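Local atomic coordinates of thiosulfate sulfurtransferase YnjE (Escherichia coli, PDB entry 2WLR), a protein that catalyses the transfer of sulfur from thiosulfate to cyanide, giving thiocyanate and sulfite, through a cysteine persulfide intermediate in the periplasm. Residues E123-Q135 / R232-L246. Residues are numbered along the deposited sequence; the frame is centred on the assembly and turned at random.
Sequences EQLVYPQWLHDLQ and RLLDGGWQTWSDAGL
Pro128, in the first turn of helix 128-135, wedges between Leu234, Thr240, Trp241 and Leu246: its CB meets Leu246 CD1 at 3.6 Å, while its ring and the Thr240 side chain cross at about a right angle, CG 3.3 Å from Thr240 OG1. Trp241 fits as a knob among Pro128, Leu131, His132 and Gln135. With its CG anti to the backbone N (chi1 -171°), the indole reaches the helix, where Leu131 CB lies at the ring edge, 4.0 Å from CZ3; NE1 bonds to the Pro247 carbonyl. Leu246 CD2 makes a CH-pi contact over the His132 ring, 4.1 Å from its centroid. Beside these helices, edge strand 125-126 runs parallel to strand 231-234, with Leu233 N donating to Gln124 O (2.9 Å) and Val126 N to Leu233 O. Leu125 and Leu233 lie side by side on one face, Val126 and Leu234 on the other. Glu123 CG covers one face of the extended Arg232's guanidinium, whose NH1 approaches Trp130 CZ2 (3.6 Å), indole and guanidinium planes 27° apart; NE salt-bridges Asp230 and NH1 bonds Ala142 O. Shortening Arg232 to an alanine is likely to strand Asp230 without its mate and open a gap beside Trp130. Backbone bonds thus set the strand register of this rhodanese domain, while mainly apolar contacts join helix 128-135 to helix 238-243 and Leu246 beyond it.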
ATOM      1  N   GLU A 123      -5.930   7.565   6.510  1.00  9.70           N
ATOM      2  CA  GLU A 123      -7.230   7.712   5.886  1.00  9.61           C
ATOM      3  C   GLU A 123      -7.199   7.520   4.380  1.00  8.59           C
ATOM      4  O   GLU A 123      -8.240   7.370   3.757  1.00  8.43           O
ATOM      5  CB  GLU A 123      -7.833   9.075   6.256  1.00 10.66           C
ATOM      6  CG  GLU A 123      -7.264  10.293   5.569  1.00 13.10           C
ATOM      7  CD  GLU A 123      -5.889  10.716   6.069  1.00 15.13           C
ATOM      8  OE1 GLU A 123      -5.456  10.296   7.164  1.00 17.44           O
ATOM      9  OE2 GLU A 123      -5.252  11.532   5.363  1.00 21.90           O
ATOM     10  N   GLN A 124      -6.008   7.505   3.809  1.00  8.60           N
ATOM     11  CA  GLN A 124      -5.855   7.203   2.377  1.00  8.86           C
ATOM     12  C   GLN A 124      -5.989   5.758   2.039  1.00  8.73           C
ATOM     13  O   GLN A 124      -6.127   5.422   0.861  1.00  9.79           O
ATOM     14  CB  GLN A 124      -4.511   7.695   1.882  1.00  8.05           C
ATOM     15  CG  GLN A 124      -4.398   9.239   1.887  1.00  8.41           C
ATOM     16  CD  GLN A 124      -2.980   9.756   1.783  1.00  8.99           C
ATOM     17  OE1 GLN A 124      -2.000   9.012   1.685  1.00  9.54           O
ATOM     18  NE2 GLN A 124      -2.861  11.083   1.769  1.00 10.06           N
ATOM     19  N   LEU A 125      -5.882   4.881   3.027  1.00  8.33           N
ATOM     20  CA  LEU A 125      -5.954   3.420   2.846  1.00  9.48           C
ATOM     21  C   LEU A 125      -7.160   2.949   3.592  1.00  8.94           C
ATOM     22  O   LEU A 125      -7.098   2.578   4.766  1.00  9.48           O
ATOM     23  CB  LEU A 125      -4.681   2.720   3.365  1.00 10.30           C
ATOM     24  CG  LEU A 125      -3.438   3.011   2.544  1.00 15.07           C
ATOM     25  CD1 LEU A 125      -2.211   2.478   3.245  1.00 17.34           C
ATOM     26  CD2 LEU A 125      -3.484   2.433   1.146  1.00 18.69           C
ATOM     27  N   VAL A 126      -8.293   2.954   2.908  1.00  8.93           N
ATOM     28  CA  VAL A 126      -9.555   2.596   3.560  1.00  8.90           C
ATOM     29  C   VAL A 126      -9.778   1.071   3.640  1.00  8.93           C
ATOM     30  O   VAL A 126      -9.019   0.278   3.076  1.00  8.62           O
ATOM     31  CB  VAL A 126     -10.746   3.308   2.889  1.00  8.74           C
ATOM     32  CG1 VAL A 126     -10.434   4.821   2.730  1.00 10.45           C
ATOM     33  CG2 VAL A 126     -11.093   2.643   1.527  1.00 10.77           C
ATOM     34  N   TYR A 127     -10.829   0.659   4.330  1.00  8.12           N
ATOM     35  CA  TYR A 127     -11.132  -0.739   4.551  1.00  8.71           C
ATOM     36  C   TYR A 127     -12.637  -0.975   4.314  1.00  9.43           C
ATOM     37  O   TYR A 127     -13.416  -0.002   4.257  1.00  9.86           O
ATOM     38  CB  TYR A 127     -10.667  -1.148   5.950  1.00  9.11           C
ATOM     39  CG  TYR A 127     -11.391  -0.498   7.102  1.00  9.39           C
ATOM     40  CD1 TYR A 127     -11.084   0.784   7.528  1.00  9.36           C
ATOM     41  CD2 TYR A 127     -12.385  -1.192   7.783  1.00 10.58           C
ATOM     42  CE1 TYR A 127     -11.733   1.342   8.596  1.00  9.55           C
ATOM     43  CE2 TYR A 127     -13.059  -0.611   8.860  1.00 10.23           C
ATOM     44  CZ  TYR A 127     -12.728   0.646   9.252  1.00 10.63           C
ATOM     45  OH  TYR A 127     -13.416   1.166  10.330  1.00 13.47           O
ATOM     46  N   PRO A 128     -13.059  -2.243   4.164  1.00 10.09           N
ATOM     47  CA  PRO A 128     -14.425  -2.480   3.656  1.00 10.09           C
ATOM     48  C   PRO A 128     -15.565  -1.901   4.479  1.00 11.24           C
ATOM     49  O   PRO A 128     -16.448  -1.227   3.926  1.00 10.97           O
ATOM     50  CB  PRO A 128     -14.498  -4.011   3.554  1.00 10.64           C
ATOM     51  CG  PRO A 128     -13.098  -4.400   3.255  1.00 10.59           C
ATOM     52  CD  PRO A 128     -12.268  -3.470   4.127  1.00 11.48           C
ATOM     53  N   GLN A 129     -15.586  -2.143   5.775  1.00 12.01           N
ATOM     54  CA  GLN A 129     -16.675  -1.611   6.582  1.00 12.15           C
ATOM     55  C   GLN A 129     -16.814  -0.103   6.456  1.00 12.53           C
ATOM     56  O   GLN A 129     -17.924   0.441   6.426  1.00 11.97           O
ATOM     57  CB  GLN A 129     -16.547  -2.021   8.045  1.00 13.57           C
ATOM     58  CG  GLN A 129     -17.847  -1.770   8.815  1.00 14.63           C
ATOM     59  CD  GLN A 129     -19.007  -2.632   8.321  1.00 17.29           C
ATOM     60  OE1 GLN A 129     -18.848  -3.846   8.123  1.00 21.08           O
ATOM     61  NE2 GLN A 129     -20.154  -2.009   8.077  1.00 18.48           N
ATOM     62  N   TRP A 130     -15.694   0.595   6.356  1.00 11.38           N
ATOM     63  CA  TRP A 130     -15.712   2.055   6.268  1.00 11.45           C
ATOM     64  C   TRP A 130     -16.453   2.452   5.010  1.00 12.24           C
ATOM     65  O   TRP A 130     -17.317   3.319   5.022  1.00 12.06           O
ATOM     66  CB  TRP A 130     -14.281   2.613   6.233  1.00 11.99           C
ATOM     67  CG  TRP A 130     -14.183   4.108   6.080  1.00  9.97           C
ATOM     68  CD1 TRP A 130     -14.175   5.030   7.095  1.00 12.02           C
ATOM     69  CD2 TRP A 130     -14.073   4.860   4.860  1.00 11.13           C
ATOM     70  NE1 TRP A 130     -14.061   6.291   6.588  1.00 12.54           N
ATOM     71  CE2 TRP A 130     -14.000   6.225   5.217  1.00  9.59           C
ATOM     72  CE3 TRP A 130     -14.050   4.522   3.498  1.00 11.09           C
ATOM     73  CZ2 TRP A 130     -13.908   7.233   4.264  1.00 12.81           C
ATOM     74  CZ3 TRP A 130     -13.943   5.526   2.569  1.00 11.76           C
ATOM     75  CH2 TRP A 130     -13.871   6.870   2.959  1.00 10.95           C
ATOM     76  N   LEU A 131     -16.111   1.802   3.905  1.00 11.93           N
ATOM     77  CA  LEU A 131     -16.695   2.145   2.629  1.00 13.23           C
ATOM     78  C   LEU A 131     -18.165   1.779   2.618  1.00 13.43           C
ATOM     79  O   LEU A 131     -18.977   2.504   2.075  1.00 14.42           O
ATOM     80  CB  LEU A 131     -15.946   1.408   1.534  1.00 14.17           C
ATOM     81  CG  LEU A 131     -16.312   1.722   0.100  1.00 17.86           C
ATOM     82  CD1 LEU A 131     -16.279   3.227  -0.141  1.00 20.24           C
ATOM     83  CD2 LEU A 131     -15.331   0.974  -0.797  1.00 18.81           C
ATOM     84  N   HIS A 132     -18.510   0.639   3.196  1.00 12.93           N
ATOM     85  CA  HIS A 132     -19.915   0.273   3.273  1.00 13.88           C
ATOM     86  C   HIS A 132     -20.682   1.327   4.086  1.00 14.53           C
ATOM     87  O   HIS A 132     -21.732   1.815   3.644  1.00 14.49           O
ATOM     88  CB  HIS A 132     -20.061  -1.120   3.849  1.00 13.81           C
ATOM     89  CG  HIS A 132     -21.477  -1.548   3.994  1.00 17.17           C
ATOM     90  ND1 HIS A 132     -22.312  -1.750   2.918  1.00 19.75           N
ATOM     91  CD2 HIS A 132     -22.211  -1.795   5.100  1.00 18.78           C
ATOM     92  CE1 HIS A 132     -23.504  -2.114   3.358  1.00 19.41           C
ATOM     93  NE2 HIS A 132     -23.475  -2.134   4.678  1.00 20.12           N
ATOM     94  N   ASP A 133     -20.173   1.682   5.249  1.00 13.98           N
ATOM     95  CA  ASP A 133     -20.834   2.703   6.079  1.00 14.53           C
ATOM     96  C   ASP A 133     -20.979   4.022   5.326  1.00 14.87           C
ATOM     97  O   ASP A 133     -22.050   4.651   5.390  1.00 14.87           O
ATOM     98  CB  ASP A 133     -20.085   2.944   7.403  1.00 15.19           C
ATOM     99  CG  ASP A 133     -20.147   1.762   8.358  1.00 18.17           C
ATOM    100  OD1 ASP A 133     -21.009   0.888   8.198  1.00 21.02           O
ATOM    101  OD2 ASP A 133     -19.295   1.707   9.272  1.00 23.35           O
ATOM    102  N   LEU A 134     -19.942   4.458   4.616  1.00 14.57           N
ATOM    103  CA  LEU A 134     -20.020   5.671   3.798  1.00 14.99           C
ATOM    104  C   LEU A 134     -21.170   5.569   2.809  1.00 15.83           C
ATOM    105  O   LEU A 134     -22.001   6.462   2.716  1.00 16.36           O
ATOM    106  CB  LEU A 134     -18.719   5.894   3.043  1.00 14.84           C
ATOM    107  CG  LEU A 134     -18.657   7.110   2.118  1.00 15.75           C
ATOM    108  CD1 LEU A 134     -18.626   8.368   2.920  1.00 17.35           C
ATOM    109  CD2 LEU A 134     -17.468   7.006   1.167  1.00 16.43           C
ATOM    110  N   GLN A 135     -21.229   4.457   2.083  1.00 16.78           N
ATOM    111  CA  GLN A 135     -22.268   4.249   1.071  1.00 18.32           C
ATOM    112  C   GLN A 135     -23.666   4.249   1.649  1.00 19.09           C
ATOM    113  O   GLN A 135     -24.652   4.573   0.955  1.00 19.61           O
ATOM    114  CB  GLN A 135     -22.049   2.917   0.359  1.00 19.11           C
ATOM    115  CG  GLN A 135     -20.818   2.858  -0.484  1.00 21.52           C
ATOM    116  CD  GLN A 135     -20.512   1.451  -1.028  1.00 25.44           C
ATOM    117  OE1 GLN A 135     -21.003   0.435  -0.528  1.00 28.64           O
ATOM    118  NE2 GLN A 135     -19.677   1.399  -2.054  1.00 29.32           N
ATOM    119  N   ARG A 232      -7.850   7.841  -2.661  1.00  7.93           N
ATOM    120  CA  ARG A 232      -7.694   6.790  -1.669  1.00  8.48           C
ATOM    121  C   ARG A 232      -7.775   5.434  -2.331  1.00  8.66           C
ATOM    122  O   ARG A 232      -8.289   5.293  -3.456  1.00  9.18           O
ATOM    123  CB  ARG A 232      -8.773   6.903  -0.610  1.00  8.43           C
ATOM    124  CG  ARG A 232      -8.866   8.283  -0.051  1.00  8.78           C
ATOM    125  CD  ARG A 232      -9.737   8.344   1.150  1.00 10.74           C
ATOM    126  NE  ARG A 232     -10.087   9.699   1.504  1.00 10.68           N
ATOM    127  CZ  ARG A 232     -10.694  10.028   2.638  1.00 13.13           C
ATOM    128  NH1 ARG A 232     -10.922   9.116   3.571  1.00 12.79           N
ATOM    129  NH2 ARG A 232     -11.061  11.286   2.826  1.00 13.84           N
ATOM    130  N   LEU A 233      -7.249   4.429  -1.635  1.00  8.55           N
ATOM    131  CA  LEU A 233      -7.292   3.034  -2.095  1.00  8.53           C
ATOM    132  C   LEU A 233      -8.001   2.217  -1.068  1.00  8.80           C
ATOM    133  O   LEU A 233      -7.849   2.432   0.124  1.00  9.82           O
ATOM    134  CB  LEU A 233      -5.899   2.425  -2.188  1.00 10.30           C
ATOM    135  CG  LEU A 233      -4.946   2.972  -3.231  1.00 12.61           C
ATOM    136  CD1 LEU A 233      -3.590   2.223  -3.130  1.00 14.39           C
ATOM    137  CD2 LEU A 233      -5.543   2.873  -4.635  1.00 16.01           C
ATOM    138  N   LEU A 234      -8.717   1.209  -1.527  1.00  8.38           N
ATOM    139  CA  LEU A 234      -9.133   0.133  -0.630  1.00  8.41           C
ATOM    140  C   LEU A 234      -7.966  -0.807  -0.362  1.00  9.33           C
ATOM    141  O   LEU A 234      -7.496  -1.492  -1.244  1.00  9.13           O
ATOM    142  CB  LEU A 234     -10.310  -0.655  -1.210  1.00  9.28           C
ATOM    143  CG  LEU A 234     -10.811  -1.873  -0.438  1.00  8.94           C
ATOM    144  CD1 LEU A 234     -11.248  -1.502   0.996  1.00 10.97           C
ATOM    145  CD2 LEU A 234     -11.965  -2.551  -1.165  1.00 10.84           C
ATOM    146  N   ASP A 235      -7.539  -0.850   0.888  1.00  9.34           N
ATOM    147  CA  ASP A 235      -6.352  -1.611   1.303  1.00  9.37           C
ATOM    148  C   ASP A 235      -6.652  -3.086   1.062  1.00  9.16           C
ATOM    149  O   ASP A 235      -7.663  -3.588   1.550  1.00 10.24           O
ATOM    150  CB  ASP A 235      -6.119  -1.324   2.786  1.00  9.99           C
ATOM    151  CG  ASP A 235      -4.765  -1.784   3.302  1.00  9.31           C
ATOM    152  OD1 ASP A 235      -3.885  -2.153   2.511  1.00 11.51           O
ATOM    153  OD2 ASP A 235      -4.649  -1.773   4.544  1.00 10.91           O
ATOM    154  N   GLY A 236      -5.812  -3.747   0.268  1.00  8.99           N
ATOM    155  CA  GLY A 236      -5.992  -5.150  -0.022  1.00  9.01           C
ATOM    156  C   GLY A 236      -6.925  -5.434  -1.185  1.00 10.29           C
ATOM    157  O   GLY A 236      -7.041  -6.587  -1.642  1.00 13.13           O
ATOM    158  N   GLY A 237      -7.576  -4.406  -1.694  1.00 11.20           N
ATOM    159  CA  GLY A 237      -8.413  -4.544  -2.862  1.00 11.12           C
ATOM    160  C   GLY A 237      -9.712  -5.279  -2.664  1.00 11.15           C
ATOM    161  O   GLY A 237     -10.194  -5.470  -1.570  1.00 10.47           O
ATOM    162  N   TRP A 238     -10.252  -5.731  -3.790  1.00 11.00           N
ATOM    163  CA  TRP A 238     -11.528  -6.418  -3.841  1.00 11.00           C
ATOM    164  C   TRP A 238     -11.646  -7.587  -2.889  1.00 11.67           C
ATOM    165  O   TRP A 238     -12.703  -7.797  -2.325  1.00 11.61           O
ATOM    166  CB  TRP A 238     -11.759  -6.911  -5.267  1.00 11.88           C
ATOM    167  CG  TRP A 238     -12.856  -7.944  -5.343  1.00 11.01           C
ATOM    168  CD1 TRP A 238     -12.685  -9.282  -5.487  1.00 13.65           C
ATOM    169  CD2 TRP A 238     -14.273  -7.721  -5.211  1.00 11.40           C
ATOM    170  NE1 TRP A 238     -13.909  -9.917  -5.461  1.00 14.28           N
ATOM    171  CE2 TRP A 238     -14.895  -8.980  -5.290  1.00 13.80           C
ATOM    172  CE3 TRP A 238     -15.068  -6.588  -4.985  1.00 11.92           C
ATOM    173  CZ2 TRP A 238     -16.290  -9.133  -5.223  1.00 14.05           C
ATOM    174  CZ3 TRP A 238     -16.458  -6.741  -4.921  1.00 13.97           C
ATOM    175  CH2 TRP A 238     -17.039  -8.021  -5.027  1.00 13.93           C
ATOM    176  N   GLN A 239     -10.581  -8.361  -2.753  1.00 11.33           N
ATOM    177  CA  GLN A 239     -10.691  -9.588  -1.965  1.00 12.38           C
ATOM    178  C   GLN A 239     -11.114  -9.283  -0.534  1.00 11.44           C
ATOM    179  O   GLN A 239     -11.798 -10.091   0.098  1.00 13.36           O
ATOM    180  CB  GLN A 239      -9.397 -10.384  -1.994  1.00 12.77           C
ATOM    181  CG  GLN A 239      -9.576 -11.844  -1.529  1.00 16.95           C
ATOM    182  CD  GLN A 239     -10.654 -12.573  -2.300  1.00 20.53           C
ATOM    183  OE1 GLN A 239     -10.746 -12.460  -3.526  1.00 23.11           O
ATOM    184  NE2 GLN A 239     -11.482 -13.332  -1.585  1.00 23.58           N
ATOM    185  N   THR A 240     -10.701  -8.143   0.008  1.00 10.87           N
ATOM    186  CA  THR A 240     -11.106  -7.783   1.366  1.00  9.97           C
ATOM    187  C   THR A 240     -12.625  -7.522   1.468  1.00 10.39           C
ATOM    188  O   THR A 240     -13.233  -7.815   2.499  1.00 10.59           O
ATOM    189  CB  THR A 240     -10.332  -6.560   1.945  1.00 10.24           C
ATOM    190  OG1 THR A 240     -10.668  -5.341   1.261  1.00 11.14           O
ATOM    191  CG2 THR A 240      -8.800  -6.807   1.972  1.00 10.61           C
ATOM    192  N   TRP A 241     -13.212  -6.918   0.450  1.00 10.00           N
ATOM    193  CA  TRP A 241     -14.665  -6.752   0.377  1.00 10.11           C
ATOM    194  C   TRP A 241     -15.375  -8.092   0.298  1.00 12.52           C
ATOM    195  O   TRP A 241     -16.345  -8.329   1.022  1.00 13.62           O
ATOM    196  CB  TRP A 241     -15.045  -5.890  -0.827  1.00 10.35           C
ATOM    197  CG  TRP A 241     -16.510  -5.516  -0.834  1.00  9.41           C
ATOM    198  CD1 TRP A 241     -17.534  -6.211  -1.381  1.00 11.40           C
ATOM    199  CD2 TRP A 241     -17.076  -4.326  -0.293  1.00  8.93           C
ATOM    200  NE1 TRP A 241     -18.699  -5.558  -1.199  1.00 10.91           N
ATOM    201  CE2 TRP A 241     -18.461  -4.369  -0.552  1.00  9.79           C
ATOM    202  CE3 TRP A 241     -16.556  -3.209   0.370  1.00  9.55           C
ATOM    203  CZ2 TRP A 241     -19.322  -3.377  -0.125  1.00 10.79           C
ATOM    204  CZ3 TRP A 241     -17.397  -2.240   0.772  1.00  9.55           C
ATOM    205  CH2 TRP A 241     -18.779  -2.304   0.512  1.00  8.88           C
ATOM    206  N   SER A 242     -14.872  -8.953  -0.569  1.00 14.01           N
ATOM    207  CA  SER A 242     -15.430 -10.295  -0.768  1.00 15.68           C
ATOM    208  C   SER A 242     -15.391 -11.083   0.544  1.00 16.57           C
ATOM    209  O   SER A 242     -16.413 -11.649   0.990  1.00 17.60           O
ATOM    210  CB  SER A 242     -14.651 -11.021  -1.866  1.00 16.01           C
ATOM    211  OG  SER A 242     -15.215 -12.304  -2.151  1.00 20.98           O
ATOM    212  N   ASP A 243     -14.226 -11.084   1.185  1.00 17.29           N
ATOM    213  CA  ASP A 243     -14.046 -11.799   2.442  1.00 18.12           C
ATOM    214  C   ASP A 243     -14.862 -11.215   3.606  1.00 17.66           C
ATOM    215  O   ASP A 243     -15.190 -11.936   4.551  1.00 19.07           O
ATOM    216  CB  ASP A 243     -12.563 -11.876   2.789  1.00 18.87           C
ATOM    217  CG  ASP A 243     -11.784 -12.806   1.839  1.00 21.99           C
ATOM    218  OD1 ASP A 243     -12.388 -13.380   0.919  1.00 28.55           O
ATOM    219  OD2 ASP A 243     -10.566 -12.964   2.021  1.00 28.37           O
ATOM    220  N   ALA A 244     -15.215  -9.934   3.544  1.00 16.98           N
ATOM    221  CA  ALA A 244     -16.064  -9.310   4.567  1.00 16.89           C
ATOM    222  C   ALA A 244     -17.532  -9.698   4.453  1.00 17.10           C
ATOM    223  O   ALA A 244     -18.303  -9.406   5.360  1.00 16.40           O
ATOM    224  CB  ALA A 244     -15.908  -7.772   4.541  1.00 16.72           C
ATOM    225  N   GLY A 245     -17.900 -10.359   3.364  1.00 16.89           N
ATOM    226  CA  GLY A 245     -19.293 -10.769   3.145  1.00 16.72           C
ATOM    227  C   GLY A 245     -20.244  -9.611   2.899  1.00 16.69           C
ATOM    228  O   GLY A 245     -21.452  -9.749   3.042  1.00 18.28           O
ATOM    229  N   LEU A 246     -19.728  -8.471   2.456  1.00 15.38           N
ATOM    230  CA  LEU A 246     -20.559  -7.289   2.260  1.00 15.85           C
ATOM    231  C   LEU A 246     -21.373  -7.368   0.956  1.00 15.00           C
ATOM    232  O   LEU A 246     -21.042  -8.150   0.065  1.00 15.74           O
ATOM    233  CB  LEU A 246     -19.692  -6.028   2.315  1.00 15.96           C
ATOM    234  CG  LEU A 246     -19.172  -5.744   3.732  1.00 15.92           C
ATOM    235  CD1 LEU A 246     -18.029  -4.746   3.663  1.00 14.52           C
ATOM    236  CD2 LEU A 246     -20.238  -5.209   4.669  1.00 18.57           C
TER
HETATM  237  O   HOH W   1      -5.903   0.502   6.415  1.00 17.92           O